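Local coordinates for protein lipid A deacylase PagL (Pseudomonas aeruginosa, PDB 2ERV) that removes the primary acyl chain from the 3 position of lipid A, hydrolysing its ester bond in the bacterial outer membrane, at residues 40-46 and 58-64. Numbering follows the deposited sequence.
Sequences YWDAGYT and HSLSFAP. With CXE (pentaethylene glycol monodecyl ether), chain D.
W41 lies across the F62–P64 end of the neighbouring strand: its CE3 is 3.5 Å from F62 CZ and its CZ3 3.5 Å from P64 CB. The indole and phenyl planes are nearly parallel (16°) but slid apart, so the rings barely overlap. CG anti to the carbonyl carbon (chi1 -65°) swings the indole toward the other strand, where CZ2 also lies 3.8 Å from CXE O17. At the other end of this outward face Y45 CD1 meets L60 CD1 at 3.7 Å, a lighter contact, while Y45 and H58 meet rim to rim, OH and ND1 modelled too close for their hydrogen bond to be trusted in detail. Between the chains, D42, G44 and T46 each exchange two backbone hydrogen bonds with A63, S61 and S59 respectively. The inward face is the buried one and largely polar, whereas L60 and F62 lie on the surface. Inside, G44, without a side chain, lets S61 OG lie 3.8 Å from its CA, and a water bonds to T46 OG1 (2.8 Å), S59 OG and S61 OG. S59 OG also bonds to W48, S61 OG to E105, and D42 forms salt bridges with R18 and R107. The arrangement is an antiparallel hairpin of a transmembrane beta-barrel, aromatic and aliphatic groups outside, some touching detergent, a hydrogen-bonded and charged network inside.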
loop_
_atom_site.group_PDB
_atom_site.type_symbol
_atom_site.label_atom_id
_atom_site.label_comp_id
_atom_site.label_asym_id
_atom_site.label_seq_id
_atom_site.Cartn_x
_atom_site.Cartn_y
_atom_site.Cartn_z
ATOM N N TYR A 40 -5.709 -6.916 7.776
ATOM C CA TYR A 40 -6.769 -6.748 6.789
ATOM C C TYR A 40 -6.320 -7.184 5.405
ATOM O O TYR A 40 -5.102 -7.258 5.125
ATOM C CB TYR A 40 -7.347 -5.325 6.788
ATOM C CG TYR A 40 -6.353 -4.235 6.421
ATOM C CD1 TYR A 40 -5.535 -3.656 7.396
ATOM C CD2 TYR A 40 -6.236 -3.799 5.114
ATOM C CE1 TYR A 40 -4.627 -2.612 7.057
ATOM C CE2 TYR A 40 -5.343 -2.809 4.755
ATOM C CZ TYR A 40 -4.542 -2.220 5.717
ATOM O OH TYR A 40 -3.692 -1.213 5.338
ATOM N N TRP A 41 -7.298 -7.489 4.548
ATOM C CA TRP A 41 -6.983 -7.792 3.175
ATOM C C TRP A 41 -7.095 -6.468 2.464
ATOM O O TRP A 41 -8.057 -5.772 2.657
ATOM C CB TRP A 41 -8.022 -8.726 2.580
ATOM C CG TRP A 41 -8.054 -10.073 3.198
ATOM C CD1 TRP A 41 -9.045 -10.608 3.994
ATOM C CD2 TRP A 41 -7.057 -11.082 3.064
ATOM N NE1 TRP A 41 -8.707 -11.892 4.365
ATOM C CE2 TRP A 41 -7.500 -12.215 3.790
ATOM C CE3 TRP A 41 -5.841 -11.163 2.365
ATOM C CZ2 TRP A 41 -6.749 -13.399 3.862
ATOM C CZ3 TRP A 41 -5.110 -12.358 2.413
ATOM C CH2 TRP A 41 -5.570 -13.455 3.158
ATOM N N ASP A 42 -6.132 -6.153 1.624
ATOM C CA ASP A 42 -6.103 -4.843 0.980
ATOM C C ASP A 42 -6.056 -4.999 -0.565
ATOM O O ASP A 42 -5.127 -5.617 -1.113
ATOM C CB ASP A 42 -4.898 -4.043 1.477
ATOM C CG ASP A 42 -5.048 -2.557 1.193
ATOM O OD1 ASP A 42 -6.169 -2.037 1.355
ATOM O OD2 ASP A 42 -4.127 -1.811 0.835
ATOM N N ALA A 43 -7.058 -4.445 -1.235
ATOM C CA ALA A 43 -7.116 -4.385 -2.711
ATOM C C ALA A 43 -6.850 -2.929 -3.152
ATOM O O ALA A 43 -7.416 -1.986 -2.576
ATOM C CB ALA A 43 -8.482 -4.854 -3.207
ATOM N N GLY A 44 -5.983 -2.748 -4.145
ATOM C CA GLY A 44 -5.546 -1.410 -4.513
ATOM C C GLY A 44 -5.577 -1.213 -6.013
ATOM O O GLY A 44 -5.205 -2.107 -6.790
ATOM N N TYR A 45 -6.049 -0.048 -6.434
ATOM C CA TYR A 45 -5.926 0.302 -7.832
ATOM C C TYR A 45 -5.044 1.577 -7.856
ATOM O O TYR A 45 -5.401 2.548 -7.220
ATOM C CB TYR A 45 -7.312 0.558 -8.475
ATOM C CG TYR A 45 -7.112 1.426 -9.664
ATOM C CD1 TYR A 45 -6.488 0.928 -10.810
ATOM C CD2 TYR A 45 -7.409 2.793 -9.608
ATOM C CE1 TYR A 45 -6.226 1.751 -11.889
ATOM C CE2 TYR A 45 -7.144 3.640 -10.687
ATOM C CZ TYR A 45 -6.550 3.106 -11.826
ATOM O OH TYR A 45 -6.264 3.949 -12.898
ATOM N N THR A 46 -3.920 1.575 -8.579
ATOM C CA THR A 46 -2.973 2.712 -8.477
ATOM C C THR A 46 -2.751 3.253 -9.846
ATOM O O THR A 46 -2.598 2.483 -10.789
ATOM C CB THR A 46 -1.615 2.275 -7.850
ATOM O OG1 THR A 46 -1.848 1.709 -6.536
ATOM C CG2 THR A 46 -0.678 3.476 -7.622
ATOM N N HIS A 58 -1.172 1.758 -14.787
ATOM C CA HIS A 58 -2.113 1.402 -13.710
ATOM C C HIS A 58 -1.645 0.084 -13.130
ATOM O O HIS A 58 -1.066 -0.734 -13.845
ATOM C CB HIS A 58 -3.527 1.194 -14.289
ATOM C CG HIS A 58 -4.001 2.332 -15.145
ATOM N ND1 HIS A 58 -4.775 3.358 -14.650
ATOM C CD2 HIS A 58 -3.778 2.618 -16.448
ATOM C CE1 HIS A 58 -5.038 4.210 -15.624
ATOM N NE2 HIS A 58 -4.426 3.797 -16.720
ATOM N N SER A 59 -1.876 -0.120 -11.848
ATOM C CA SER A 59 -1.585 -1.410 -11.242
ATOM C C SER A 59 -2.782 -1.848 -10.397
ATOM O O SER A 59 -3.498 -1.021 -9.840
ATOM C CB SER A 59 -0.290 -1.365 -10.411
ATOM O OG SER A 59 -0.443 -0.564 -9.263
ATOM N N LEU A 60 -2.992 -3.159 -10.332
ATOM C CA LEU A 60 -4.010 -3.737 -9.464
ATOM C C LEU A 60 -3.207 -4.607 -8.503
ATOM O O LEU A 60 -2.374 -5.393 -8.926
ATOM C CB LEU A 60 -4.947 -4.641 -10.268
ATOM C CG LEU A 60 -6.361 -4.263 -10.734
ATOM C CD1 LEU A 60 -6.613 -2.761 -10.831
ATOM C CD2 LEU A 60 -6.780 -4.994 -12.075
ATOM N N SER A 61 -3.463 -4.460 -7.215
ATOM C CA SER A 61 -2.688 -5.217 -6.235
ATOM C C SER A 61 -3.591 -5.762 -5.138
ATOM O O SER A 61 -4.714 -5.286 -4.904
ATOM C CB SER A 61 -1.601 -4.302 -5.659
ATOM O OG SER A 61 -2.223 -3.204 -5.051
ATOM N N PHE A 62 -3.123 -6.818 -4.501
ATOM C CA PHE A 62 -3.840 -7.432 -3.434
ATOM C C PHE A 62 -2.850 -7.983 -2.398
ATOM O O PHE A 62 -1.908 -8.670 -2.760
ATOM C CB PHE A 62 -4.706 -8.576 -3.958
ATOM C CG PHE A 62 -5.502 -9.225 -2.883
ATOM C CD1 PHE A 62 -6.710 -8.673 -2.480
ATOM C CD2 PHE A 62 -5.011 -10.353 -2.226
ATOM C CE1 PHE A 62 -7.431 -9.247 -1.457
ATOM C CE2 PHE A 62 -5.745 -10.926 -1.203
ATOM C CZ PHE A 62 -6.951 -10.383 -0.838
ATOM N N ALA A 63 -3.066 -7.667 -1.118
ATOM C CA ALA A 63 -2.141 -8.052 -0.047
ATOM C C ALA A 63 -2.852 -8.336 1.255
ATOM O O ALA A 63 -3.813 -7.614 1.603
ATOM C CB ALA A 63 -1.055 -6.915 0.186
ATOM N N PRO A 64 -2.397 -9.376 1.984
ATOM C CA PRO A 64 -2.685 -9.448 3.411
ATOM C C PRO A 64 -1.792 -8.406 4.061
ATOM O O PRO A 64 -0.608 -8.265 3.679
ATOM C CB PRO A 64 -2.244 -10.879 3.815
ATOM C CG PRO A 64 -1.250 -11.335 2.726
ATOM C CD PRO A 64 -1.580 -10.524 1.518
HETATM C C15 CXE D . -8.930 -14.577 8.858
HETATM C C16 CXE D . -7.436 -14.239 8.845
HETATM O O17 CXE D . -6.914 -14.361 7.520
HETATM C C18 CXE D . -5.712 -15.115 7.466
HETATM C C19 CXE D . -4.514 -14.199 7.244
HETATM O O20 CXE D . -3.628 -14.734 6.239
HETATM C C21 CXE D . -2.257 -14.465 6.521
HETATM C C22 CXE D . -1.402 -14.988 5.386
HETATM O O23 CXE D . -0.245 -14.169 5.230
HETATM C C24 CXE D . 0.512 -14.595 4.096
HETATM C C25 CXE D . 1.924 -14.023 4.130
HETATM O O26 CXE D . 2.514 -14.263 2.853
HETATM O O HOH W 1 -1.998 -1.070 -6.997
#